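Local coordinates for protein N-acetylmuramoyl-l-alanine amidase (Bartonella henselae, PDB 3NE8) that probably acts as a zinc-dependent hydrolase that cleaves the amide bond between N-acetylmuramic acid and L-alanine in peptidoglycan, remodelling the cell wall for division, at residues I99-S104 against Y173-V178; G93-T98 against N165-P170; K69-D74 against K180-P185; F60-E65 against L120-P125. All blocks are in the same frame, centred on the assembly; numbering follows the deposited sequence.

In the fold
Contacts 1 and 2 sit at the two ends of one edge of the mixed sheet, where strands 94-99 and 170-174 run side by side. Contact 2 is largely buried and relies on backbone bonds around a chain corner; contact 1 lies at the surface, where the same pair of strands gives way to loops, and mixes backbone bonds with a serine-tyrosine packing and a water bridge. Contacts 3 and 4 share helix 63-72, one at each end of it. Contact 3, partly buried, rests on one amide-carboxylate bond over apolar packing, whereas surface contact 4 is an arginine salt bridge. Contacts 2 and 4, with centres about 27 Å apart, lie on opposite sides of the chain's centre.

Contact 1 of 4, residues I99-S104 against Y173-V178; sequences ISDEAS and YADFQV
S104 sits over one face of the Y173 ring at the edge of the amidase's mixed sheet, where strand 170-174 is outermost and the chain leaving strand 94-99 curls back over it. This is the tight part. S104 CB stands squarely above the ring, a CH-pi contact with CB 3.5 Å from the ring centroid, while E102 O comes in at the ring edge, 3.4 Å from Y173 CD1. The two residues are tied both ways: S104 N donates to Y173 O at 2.8 Å, and Y173 N donates to the side-chain hydroxyl, S104 OG, at 3.1 Å. The serine reaches back because its OG stands between its own N and carbonyl carbon (chi1 51°). Next along, A103 CB rests on A174 CB, and helix 106-116 packs against both residues.

Beyond A174 the hold slackens. S100 N still donates to A174 O, but from well above the carbonyl plane, and D175 then turns the chain away in an inverse gamma turn. Its carboxylate, salt-bridged to K180, faces the like charge of D101 with 4.3 Å between the two OD1 atoms; one water spans them, donating to D101 OD1 at 2.6 Å and to D175 OD1 at 2.9 Å.

Contact 2 of 4, residues G93-T98 against N165-P170; sequences GATVYT and NLINNP
V96 N donates to P170 O at 2.8 Å. Two more backbone bonds lie further back on strand 94-99. A94 N donates to N165 O at 3.0 Å, and I167 N donates to A94 O at 3.1 Å, making a parallel bridge between A94 and L166. On the side of the sheet that carries these two residues, A94 CB meets L166 CD2 at 4.1 Å.

T95 and I167 do the other close packing. I167 CG2 comes within 3.2 Å of T95 OG1. The threonine's chi1 of -42° sets OG1 beside its backbone N and CG2 opposite that N, which leaves T95 CG2 3.4 Å from P170 O. The threonine hydroxyl is hydrogen-bonded to that of Y193. G93 passes so near L166 and I167 that a CB there would clash with the I167 nitrogen, and its positive phi (115°) suits glycine as well.

Between the two bonded stretches the chain turns a corner at N168 and N169, leaving short strand 166-167 and entering strand 170-174. R172, just past the corner in strand 170-174, folds its guanidinium back to bond the carbonyl oxygens of N168 and N169, while helix 135-161 packs on V96 and P170.

With mainly backbone groups doing the polar work and aliphatic carbons filling in between them, the contact depends little on charge, consistent with its setting where the edge strand begins.

Contact 3 of 4, residues K69-D74 against K180-P185; sequences KAQEFD and KAPDVP
D183 holds CG between its own N and carbonyl carbon (chi1 57°), which places the carboxylate within bonding distance of the Q71 amide; Q71, extended beyond CG, stretches out to meet it. The two side chains cross at about a right angle. Q71 NE2 donates to D183 OD2 at 2.9 Å with the N-H aimed straight at the oxygen (177°), arriving on the syn side but tilted out of the carboxylate plane. The acceptor lies in the amide plane, though amide and carboxylate are turned 74° from each other. The same nitrogen also lies 3.6 Å from P182 CD.

Q71 belongs to the last turn of helix 63-72, which closes in a Schellman motif: D74 has positive phi, and D74 N returns to Q71 O at 3.0 Å. Facing it is the loop that leads into strand 186-190 of the central sheet, so the contact ties a helix end to a strand approach.

Below the polar pair, V184 CG2 reaches Q71 CG at 4.2 Å, and both V184 and A70 pack inward on F78 of strand 77-82. P182 rests on helix 135-161. A water makes a second, softer link alongside, donating to D183 OD1 at 2.9 Å and weakly to Q71 O at 3.3 Å.

Contact 4 of 4, residues F60-E65 against L120-P125; sequences FLRLSE and LLDGLP
R62 meets D122 side-on, with guanidinium and carboxylate only 18° from coplanar while the two side chains cross at about a right angle. Each carboxylate oxygen takes one nitrogen: R62 NE donates to D122 OD2 at 2.9 Å, from the syn side but somewhat out of the carboxylate plane, and R62 NH2 to D122 OD1 at 2.8 Å on the syn lone pair. This two-bond salt bridge limits rotation of both flat groups. The bend in the arginine chain at chi2 (-137°) directs its head across to the far loop, where the outer edge finds carbonyls: R62 NH1 donates to P125 O at 2.9 Å, and NH2 adds weak bonds to P125 O and L124 O.

D122 OD1 is used a second time, from above the carboxylate plane, by L124 N at 2.8 Å. That closes an Asx turn at the end of the 3-10 segment 120-122, which follows helix 106-116. On the other strip of chain, R62 occupies the N-cap position of helix 63-72, so the salt bridge joins a helix start to a surface loop. From the same loop region D119 accepts from L63 N and E127 from S64 OG, and E127 also makes a long, weak ion pair with R62 NH1.

F60 lies beside the carboxylate, its ring plane 53° from it, with CE2 3.5 Å from D122 OD2. F60 CE1 lies 4.3 Å from L121 CB, and both residues also touch D17.

Contact 1 of 4, residues I99-S104 against Y173-V178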
loop_
_atom_site.group_PDB
_atom_site.type_symbol
_atom_site.label_atom_id
_atom_site.label_comp_id
_atom_site.label_asym_id
_atom_site.label_seq_id
_atom_site.Cartn_x
_atom_site.Cartn_y
_atom_site.Cartn_z
ATOM N N ILE A 99 9.675 -1.160 11.985
ATOM C CA ILE A 99 10.240 -2.128 12.914
ATOM C C ILE A 99 10.695 -3.394 12.192
ATOM O O ILE A 99 10.111 -3.802 11.183
ATOM C CB ILE A 99 9.245 -2.487 14.032
ATOM C CG1 ILE A 99 9.981 -3.148 15.207
ATOM C CG2 ILE A 99 8.126 -3.376 13.497
ATOM C CD1 ILE A 99 9.150 -3.293 16.462
ATOM N N SER A 100 11.746 -4.013 12.716
ATOM C CA SER A 100 12.246 -5.284 12.209
ATOM C C SER A 100 13.166 -5.860 13.266
ATOM O O SER A 100 13.842 -5.115 13.975
ATOM C CB SER A 100 13.040 -5.075 10.925
ATOM O OG SER A 100 13.556 -6.308 10.450
ATOM N N ASP A 101 13.213 -7.184 13.364
ATOM C CA ASP A 101 14.133 -7.830 14.291
ATOM C C ASP A 101 15.566 -7.637 13.807
ATOM O O ASP A 101 16.490 -7.475 14.602
ATOM C CB ASP A 101 13.816 -9.321 14.406
ATOM C CG ASP A 101 12.609 -9.597 15.282
ATOM O OD1 ASP A 101 12.214 -8.701 16.057
ATOM O OD2 ASP A 101 12.061 -10.719 15.202
ATOM N N GLU A 102 15.730 -7.644 12.490
ATOM C CA GLU A 102 17.028 -7.507 11.848
ATOM C C GLU A 102 17.142 -6.134 11.187
ATOM O O GLU A 102 16.314 -5.771 10.350
ATOM C CB GLU A 102 17.192 -8.610 10.800
ATOM C CG GLU A 102 18.599 -8.786 10.259
ATOM C CD GLU A 102 18.737 -10.047 9.419
ATOM O OE1 GLU A 102 19.828 -10.658 9.434
ATOM O OE2 GLU A 102 17.753 -10.434 8.752
ATOM N N ALA A 103 18.177 -5.384 11.552
ATOM C CA ALA A 103 18.346 -4.018 11.058
ATOM C C ALA A 103 18.706 -3.976 9.580
ATOM O O ALA A 103 19.357 -4.893 9.058
ATOM C CB ALA A 103 19.399 -3.299 11.863
ATOM N N SER A 104 18.296 -2.907 8.908
ATOM C CA SER A 104 18.592 -2.732 7.486
ATOM C C SER A 104 20.077 -2.492 7.232
ATOM O O SER A 104 20.593 -2.805 6.156
ATOM C CB SER A 104 17.783 -1.567 6.911
ATOM O OG SER A 104 17.924 -0.402 7.713
ATOM N N TYR A 173 15.086 0.215 8.734
ATOM C CA TYR A 173 14.358 -0.531 9.753
ATOM C C TYR A 173 15.296 -1.134 10.781
ATOM O O TYR A 173 16.462 -1.424 10.495
ATOM C CB TYR A 173 13.446 -1.599 9.133
ATOM C CG TYR A 173 14.088 -2.398 8.028
ATOM C CD1 TYR A 173 14.842 -3.526 8.308
ATOM C CD2 TYR A 173 13.920 -2.031 6.701
ATOM C CE1 TYR A 173 15.433 -4.263 7.289
ATOM C CE2 TYR A 173 14.503 -2.759 5.678
ATOM C CZ TYR A 173 15.253 -3.870 5.984
ATOM O OH TYR A 173 15.839 -4.605 4.973
ATOM N N ALA A 174 14.786 -1.273 11.996
ATOM C CA ALA A 174 15.530 -1.869 13.092
ATOM C C ALA A 174 14.556 -2.097 14.230
ATOM O O ALA A 174 13.375 -1.765 14.119
ATOM C CB ALA A 174 16.687 -0.969 13.532
ATOM N N ASP A 175 15.045 -2.665 15.325
ATOM C CA ASP A 175 14.180 -3.104 16.409
ATOM C C ASP A 175 13.891 -1.970 17.403
ATOM O O ASP A 175 14.318 -2.011 18.561
ATOM C CB ASP A 175 14.831 -4.303 17.103
ATOM C CG ASP A 175 13.907 -5.000 18.073
ATOM O OD1 ASP A 175 12.671 -4.867 17.956
ATOM O OD2 ASP A 175 14.433 -5.705 18.960
ATOM N N PHE A 176 13.170 -0.957 16.941
ATOM C CA PHE A 176 12.777 0.179 17.781
ATOM C C PHE A 176 11.599 -0.199 18.685
ATOM O O PHE A 176 10.515 -0.539 18.194
ATOM C CB PHE A 176 12.356 1.363 16.908
ATOM C CG PHE A 176 13.483 2.005 16.152
ATOM C CD1 PHE A 176 14.268 2.976 16.745
ATOM C CD2 PHE A 176 13.743 1.651 14.836
ATOM C CE1 PHE A 176 15.305 3.577 16.040
ATOM C CE2 PHE A 176 14.772 2.247 14.130
ATOM C CZ PHE A 176 15.550 3.209 14.726
ATOM N N GLN A 177 11.798 -0.126 19.997
ATOM C CA GLN A 177 10.742 -0.506 20.929
ATOM C C GLN A 177 9.499 0.380 20.834
ATOM O O GLN A 177 8.391 -0.067 21.130
ATOM C CB GLN A 177 11.270 -0.534 22.367
ATOM C CG GLN A 177 12.345 -1.583 22.601
ATOM C CD GLN A 177 11.953 -2.942 22.063
ATOM O OE1 GLN A 177 11.123 -3.641 22.647
ATOM N NE2 GLN A 177 12.546 -3.325 20.938
ATOM N N VAL A 178 9.663 1.621 20.394
ATOM C CA VAL A 178 8.503 2.502 20.299
ATOM C C VAL A 178 7.593 2.115 19.129
ATOM O O VAL A 178 6.460 2.604 19.037
ATOM C CB VAL A 178 8.919 3.989 20.225
ATOM C CG1 VAL A 178 9.330 4.384 18.809
ATOM C CG2 VAL A 178 7.792 4.884 20.734
HETATM O O HOH W 1 10.981 -6.412 16.204
#

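Contact 2 of 4, residues G93-T98 against N165-P170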
loop_
_atom_site.group_PDB
_atom_site.type_symbol
_atom_site.label_atom_id
_atom_site.label_comp_id
_atom_site.label_asym_id
_atom_site.label_seq_id
_atom_site.Cartn_x
_atom_site.Cartn_y
_atom_site.Cartn_z
ATOM N N GLY A 93 19.623 14.088 6.328
ATOM C CA GLY A 93 18.417 13.972 5.534
ATOM C C GLY A 93 17.299 13.235 6.242
ATOM O O GLY A 93 17.527 12.410 7.130
ATOM N N ALA A 94 16.071 13.536 5.846
ATOM C CA ALA A 94 14.909 12.869 6.418
ATOM C C ALA A 94 14.990 11.362 6.188
ATOM O O ALA A 94 15.450 10.907 5.135
ATOM C CB ALA A 94 13.625 13.442 5.833
ATOM N N THR A 95 14.542 10.597 7.181
ATOM C CA THR A 95 14.555 9.140 7.130
ATOM C C THR A 95 13.282 8.624 7.779
ATOM O O THR A 95 12.784 9.220 8.742
ATOM C CB THR A 95 15.736 8.549 7.947
ATOM O OG1 THR A 95 16.925 9.312 7.721
ATOM C CG2 THR A 95 16.007 7.103 7.572
ATOM N N VAL A 96 12.764 7.508 7.274
ATOM C CA VAL A 96 11.638 6.829 7.908
ATOM C C VAL A 96 12.048 5.410 8.267
ATOM O O VAL A 96 12.570 4.667 7.417
ATOM C CB VAL A 96 10.383 6.792 7.019
ATOM C CG1 VAL A 96 9.205 6.223 7.805
ATOM C CG2 VAL A 96 10.052 8.171 6.488
ATOM N N TYR A 97 11.818 5.033 9.518
ATOM C CA TYR A 97 12.110 3.692 10.005
ATOM C C TYR A 97 10.834 2.939 10.341
ATOM O O TYR A 97 9.892 3.493 10.910
ATOM C CB TYR A 97 12.989 3.724 11.266
ATOM C CG TYR A 97 14.352 4.327 11.055
ATOM C CD1 TYR A 97 15.456 3.519 10.811
ATOM C CD2 TYR A 97 14.541 5.700 11.099
ATOM C CE1 TYR A 97 16.716 4.073 10.616
ATOM C CE2 TYR A 97 15.786 6.260 10.904
ATOM C CZ TYR A 97 16.875 5.445 10.660
ATOM O OH TYR A 97 18.133 5.987 10.446
ATOM N N THR A 98 10.815 1.661 9.977
ATOM C CA THR A 98 9.797 0.724 10.440
ATOM C C THR A 98 10.467 -0.336 11.309
ATOM O O THR A 98 11.703 -0.408 11.356
ATOM C CB THR A 98 9.064 0.064 9.262
ATOM O OG1 THR A 98 10.017 -0.408 8.300
ATOM C CG2 THR A 98 8.168 1.080 8.594
ATOM N N ASN A 165 15.119 17.141 1.401
ATOM C CA ASN A 165 16.261 16.249 1.261
ATOM C C ASN A 165 16.127 14.990 2.096
ATOM O O ASN A 165 15.833 15.052 3.296
ATOM C CB ASN A 165 17.569 16.959 1.602
ATOM C CG ASN A 165 18.768 16.069 1.380
ATOM O OD1 ASN A 165 18.974 15.557 0.280
ATOM N ND2 ASN A 165 19.552 15.849 2.430
ATOM N N LEU A 166 16.350 13.854 1.445
ATOM C CA LEU A 166 16.265 12.540 2.065
ATOM C C LEU A 166 17.655 11.939 2.158
ATOM O O LEU A 166 18.494 12.174 1.292
ATOM C CB LEU A 166 15.388 11.619 1.218
ATOM C CG LEU A 166 13.894 11.934 1.160
ATOM C CD1 LEU A 166 13.278 11.411 -0.122
ATOM C CD2 LEU A 166 13.193 11.338 2.365
ATOM N N ILE A 167 17.903 11.170 3.213
ATOM C CA ILE A 167 19.127 10.386 3.305
ATOM C C ILE A 167 19.123 9.313 2.227
ATOM O O ILE A 167 18.066 8.943 1.727
ATOM C CB ILE A 167 19.241 9.709 4.685
ATOM C CG1 ILE A 167 20.648 9.157 4.907
ATOM C CG2 ILE A 167 18.189 8.608 4.846
ATOM C CD1 ILE A 167 20.884 8.680 6.323
ATOM N N ASN A 168 20.299 8.830 1.838
ATOM C CA ASN A 168 20.397 7.669 0.969
ATOM C C ASN A 168 19.654 6.506 1.611
ATOM O O ASN A 168 19.775 6.312 2.816
ATOM C CB ASN A 168 21.867 7.301 0.773
ATOM C CG ASN A 168 22.047 5.951 0.122
ATOM O OD1 ASN A 168 21.738 5.774 -1.052
ATOM N ND2 ASN A 168 22.554 4.987 0.883
ATOM N N ASN A 169 18.919 5.726 0.824
ATOM C CA ASN A 169 18.117 4.634 1.381
ATOM C C ASN A 169 17.225 5.144 2.514
ATOM O O ASN A 169 17.424 4.788 3.678
ATOM C CB ASN A 169 19.015 3.508 1.905
ATOM C CG ASN A 169 19.804 2.833 0.808
ATOM O OD1 ASN A 169 20.926 2.378 1.025
ATOM N ND2 ASN A 169 19.223 2.763 -0.379
ATOM N N PRO A 170 16.247 5.994 2.177
ATOM C CA PRO A 170 15.507 6.720 3.217
ATOM C C PRO A 170 14.457 5.893 3.955
ATOM O O PRO A 170 13.941 6.386 4.962
ATOM C CB PRO A 170 14.845 7.858 2.435
ATOM C CG PRO A 170 14.630 7.284 1.084
ATOM C CD PRO A 170 15.834 6.400 0.822
#

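Contact 3 of 4, residues K69-D74 against K180-P185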
loop_
_atom_site.group_PDB
_atom_site.type_symbol
_atom_site.label_atom_id
_atom_site.label_comp_id
_atom_site.label_asym_id
_atom_site.label_seq_id
_atom_site.Cartn_x
_atom_site.Cartn_y
_atom_site.Cartn_z
ATOM N N LYS A 69 -0.425 4.724 24.833
ATOM C CA LYS A 69 -1.271 5.871 24.514
ATOM C C LYS A 69 -1.856 5.755 23.106
ATOM O O LYS A 69 -3.020 6.083 22.888
ATOM C CB LYS A 69 -0.500 7.183 24.697
ATOM C CG LYS A 69 -0.232 7.532 26.161
ATOM C CD LYS A 69 0.666 8.760 26.281
ATOM C CE LYS A 69 0.929 9.149 27.735
ATOM N NZ LYS A 69 -0.326 9.450 28.477
ATOM N N ALA A 70 -1.066 5.269 22.156
ATOM C CA ALA A 70 -1.562 5.067 20.802
ATOM C C ALA A 70 -2.704 4.046 20.801
ATOM O O ALA A 70 -3.720 4.249 20.139
ATOM C CB ALA A 70 -0.429 4.611 19.891
ATOM N N GLN A 71 -2.531 2.954 21.535
ATOM C CA GLN A 71 -3.554 1.919 21.611
ATOM C C GLN A 71 -4.807 2.402 22.334
ATOM O O GLN A 71 -5.920 2.114 21.908
ATOM C CB GLN A 71 -2.992 0.672 22.288
ATOM C CG GLN A 71 -1.876 0.017 21.497
ATOM C CD GLN A 71 -1.210 -1.094 22.259
ATOM O OE1 GLN A 71 -0.853 -0.934 23.424
ATOM N NE2 GLN A 71 -1.043 -2.238 21.610
ATOM N N GLU A 72 -4.632 3.128 23.429
ATOM C CA GLU A 72 -5.761 3.664 24.185
ATOM C C GLU A 72 -6.612 4.609 23.341
ATOM O O GLU A 72 -7.828 4.712 23.534
ATOM C CB GLU A 72 -5.265 4.373 25.449
ATOM C CG GLU A 72 -4.706 3.423 26.496
ATOM C CD GLU A 72 -4.016 4.139 27.647
ATOM O OE1 GLU A 72 -3.873 3.522 28.722
ATOM O OE2 GLU A 72 -3.613 5.311 27.477
ATOM N N PHE A 73 -5.965 5.299 22.402
ATOM C CA PHE A 73 -6.642 6.253 21.522
ATOM C C PHE A 73 -7.324 5.545 20.346
ATOM O O PHE A 73 -7.986 6.194 19.534
ATOM C CB PHE A 73 -5.613 7.260 20.979
ATOM C CG PHE A 73 -6.215 8.508 20.376
ATOM C CD1 PHE A 73 -6.842 9.439 21.181
ATOM C CD2 PHE A 73 -6.103 8.775 19.020
ATOM C CE1 PHE A 73 -7.388 10.601 20.640
ATOM C CE2 PHE A 73 -6.632 9.938 18.479
ATOM C CZ PHE A 73 -7.274 10.849 19.290
ATOM N N ASP A 74 -7.144 4.232 20.218
ATOM C CA ASP A 74 -7.609 3.515 19.030
ATOM C C ASP A 74 -7.025 4.142 17.766
ATOM O O ASP A 74 -7.725 4.364 16.777
ATOM C CB ASP A 74 -9.142 3.464 18.973
ATOM C CG ASP A 74 -9.733 2.514 19.995
ATOM O OD1 ASP A 74 -9.015 1.598 20.455
ATOM O OD2 ASP A 74 -10.918 2.680 20.341
ATOM N N LYS A 180 6.560 -1.041 18.555
ATOM C CA LYS A 180 6.107 -2.397 18.872
ATOM C C LYS A 180 4.595 -2.625 18.941
ATOM O O LYS A 180 4.173 -3.747 19.218
ATOM C CB LYS A 180 6.723 -2.854 20.200
ATOM C CG LYS A 180 8.224 -3.059 20.161
ATOM C CD LYS A 180 8.587 -4.467 19.737
ATOM C CE LYS A 180 10.093 -4.660 19.745
ATOM N NZ LYS A 180 10.483 -6.056 19.417
ATOM N N ALA A 181 3.765 -1.611 18.700
ATOM C CA ALA A 181 2.316 -1.852 18.753
ATOM C C ALA A 181 1.946 -2.950 17.745
ATOM O O ALA A 181 2.225 -2.808 16.556
ATOM C CB ALA A 181 1.538 -0.582 18.441
ATOM N N PRO A 182 1.310 -4.042 18.198
ATOM C CA PRO A 182 0.974 -5.100 17.233
ATOM C C PRO A 182 -0.207 -4.720 16.344
ATOM O O PRO A 182 -0.421 -5.334 15.290
ATOM C CB PRO A 182 0.579 -6.280 18.132
ATOM C CG PRO A 182 0.110 -5.640 19.403
ATOM C CD PRO A 182 1.029 -4.449 19.585
ATOM N N ASP A 183 -0.956 -3.707 16.777
ATOM C CA ASP A 183 -2.262 -3.372 16.214
ATOM C C ASP A 183 -2.389 -1.935 15.705
ATOM O O ASP A 183 -3.473 -1.507 15.314
ATOM C CB ASP A 183 -3.371 -3.648 17.248
ATOM C CG ASP A 183 -3.178 -2.884 18.563
ATOM O OD1 ASP A 183 -4.191 -2.688 19.274
ATOM O OD2 ASP A 183 -2.042 -2.496 18.891
ATOM N N VAL A 184 -1.288 -1.190 15.715
ATOM C CA VAL A 184 -1.297 0.180 15.210
ATOM C C VAL A 184 -0.119 0.363 14.260
ATOM O O VAL A 184 1.027 0.222 14.675
ATOM C CB VAL A 184 -1.178 1.228 16.351
ATOM C CG1 VAL A 184 -1.226 2.630 15.777
ATOM C CG2 VAL A 184 -2.248 1.021 17.410
ATOM N N PRO A 185 -0.392 0.678 12.985
ATOM C CA PRO A 185 0.712 0.934 12.053
ATOM C C PRO A 185 1.594 2.034 12.626
ATOM O O PRO A 185 1.052 3.051 13.083
ATOM C CB PRO A 185 -0.010 1.400 10.779
ATOM C CG PRO A 185 -1.348 0.715 10.861
ATOM C CD PRO A 185 -1.710 0.763 12.327
HETATM O O HOH W 2 -5.364 -0.033 19.436
#

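Contact 4 of 4, residues F60-E65 against L120-P125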
loop_
_atom_site.group_PDB
_atom_site.type_symbol
_atom_site.label_atom_id
_atom_site.label_comp_id
_atom_site.label_asym_id
_atom_site.label_seq_id
_atom_site.Cartn_x
_atom_site.Cartn_y
_atom_site.Cartn_z
ATOM N N PHE A 60 8.845 13.381 30.659
ATOM C CA PHE A 60 9.487 12.128 30.284
ATOM C C PHE A 60 8.437 11.018 30.202
ATOM O O PHE A 60 7.596 10.894 31.092
ATOM C CB PHE A 60 10.552 11.774 31.333
ATOM C CG PHE A 60 11.254 10.454 31.094
ATOM C CD1 PHE A 60 12.412 10.401 30.324
ATOM C CD2 PHE A 60 10.764 9.271 31.634
ATOM C CE1 PHE A 60 13.069 9.196 30.102
ATOM C CE2 PHE A 60 11.416 8.063 31.403
ATOM C CZ PHE A 60 12.566 8.028 30.648
ATOM N N LEU A 61 8.492 10.213 29.142
ATOM C CA LEU A 61 7.632 9.039 29.001
ATOM C C LEU A 61 8.453 7.850 28.560
ATOM O O LEU A 61 9.231 7.936 27.611
ATOM C CB LEU A 61 6.551 9.275 27.944
ATOM C CG LEU A 61 5.456 10.300 28.223
ATOM C CD1 LEU A 61 4.584 10.471 26.973
ATOM C CD2 LEU A 61 4.623 9.883 29.413
ATOM N N ARG A 62 8.272 6.728 29.244
ATOM C CA ARG A 62 8.844 5.477 28.772
ATOM C C ARG A 62 8.255 5.105 27.414
ATOM O O ARG A 62 7.114 5.452 27.091
ATOM C CB ARG A 62 8.595 4.368 29.787
ATOM C CG ARG A 62 9.398 4.567 31.071
ATOM C CD ARG A 62 10.007 3.294 31.544
ATOM N NE ARG A 62 11.191 3.495 32.377
ATOM C CZ ARG A 62 11.996 2.497 32.701
ATOM N NH1 ARG A 62 11.727 1.278 32.248
ATOM N NH2 ARG A 62 13.062 2.700 33.457
ATOM N N LEU A 63 9.030 4.380 26.620
ATOM C CA LEU A 63 8.584 4.000 25.284
ATOM C C LEU A 63 7.282 3.189 25.328
ATOM O O LEU A 63 6.378 3.410 24.505
ATOM C CB LEU A 63 9.693 3.252 24.544
ATOM C CG LEU A 63 10.994 4.053 24.375
ATOM C CD1 LEU A 63 11.979 3.274 23.514
ATOM C CD2 LEU A 63 10.741 5.436 23.786
ATOM N N SER A 64 7.163 2.284 26.289
ATOM C CA SER A 64 5.950 1.488 26.401
ATOM C C SER A 64 4.720 2.342 26.691
ATOM O O SER A 64 3.598 1.985 26.300
ATOM C CB SER A 64 6.108 0.421 27.480
ATOM O OG SER A 64 6.296 1.026 28.751
ATOM N N GLU A 65 4.904 3.450 27.403
ATOM C CA GLU A 65 3.786 4.331 27.696
ATOM C C GLU A 65 3.331 5.064 26.431
ATOM O O GLU A 65 2.144 5.323 26.255
ATOM C CB GLU A 65 4.155 5.328 28.792
ATOM C CG GLU A 65 2.965 6.035 29.400
ATOM C CD GLU A 65 2.138 5.125 30.296
ATOM O OE1 GLU A 65 2.625 4.032 30.655
ATOM O OE2 GLU A 65 1.003 5.506 30.645
ATOM N N LEU A 120 16.099 4.206 30.402
ATOM C CA LEU A 120 16.892 4.078 31.621
ATOM C C LEU A 120 17.256 5.420 32.233
ATOM O O LEU A 120 17.761 5.461 33.351
ATOM C CB LEU A 120 18.168 3.281 31.350
ATOM C CG LEU A 120 17.972 1.856 30.829
ATOM C CD1 LEU A 120 19.312 1.159 30.601
ATOM C CD2 LEU A 120 17.101 1.040 31.770
ATOM N N LEU A 121 16.977 6.513 31.527
ATOM C CA LEU A 121 17.343 7.835 32.031
ATOM C C LEU A 121 16.541 8.273 33.256
ATOM O O LEU A 121 16.917 9.237 33.927
ATOM C CB LEU A 121 17.246 8.888 30.926
ATOM C CG LEU A 121 18.247 8.697 29.785
ATOM C CD1 LEU A 121 17.905 9.618 28.614
ATOM C CD2 LEU A 121 19.682 8.906 30.252
ATOM N N ASP A 122 15.446 7.576 33.560
ATOM C CA ASP A 122 14.729 7.854 34.806
ATOM C C ASP A 122 15.376 7.128 35.989
ATOM O O ASP A 122 14.959 7.286 37.141
ATOM C CB ASP A 122 13.232 7.525 34.702
ATOM C CG ASP A 122 12.960 6.069 34.363
ATOM O OD1 ASP A 122 13.877 5.228 34.481
ATOM O OD2 ASP A 122 11.799 5.779 33.980
ATOM N N GLY A 123 16.421 6.358 35.717
ATOM C CA GLY A 123 17.129 5.626 36.751
ATOM C C GLY A 123 16.360 4.444 37.312
ATOM O O GLY A 123 16.759 3.874 38.324
ATOM N N LEU A 124 15.270 4.057 36.654
ATOM C CA LEU A 124 14.524 2.870 37.060
ATOM C C LEU A 124 14.916 1.691 36.168
ATOM O O LEU A 124 15.497 1.885 35.103
ATOM C CB LEU A 124 13.021 3.129 36.989
ATOM C CG LEU A 124 12.498 4.376 37.709
ATOM C CD1 LEU A 124 10.973 4.411 37.670
ATOM C CD2 LEU A 124 12.997 4.460 39.140
ATOM N N PRO A 125 14.626 0.460 36.613
ATOM C CA PRO A 125 15.023 -0.722 35.839
ATOM C C PRO A 125 14.376 -0.806 34.452
ATOM O O PRO A 125 13.338 -0.202 34.194
ATOM C CB PRO A 125 14.561 -1.888 36.722
ATOM C CG PRO A 125 14.504 -1.313 38.102
ATOM C CD PRO A 125 14.028 0.096 37.907
#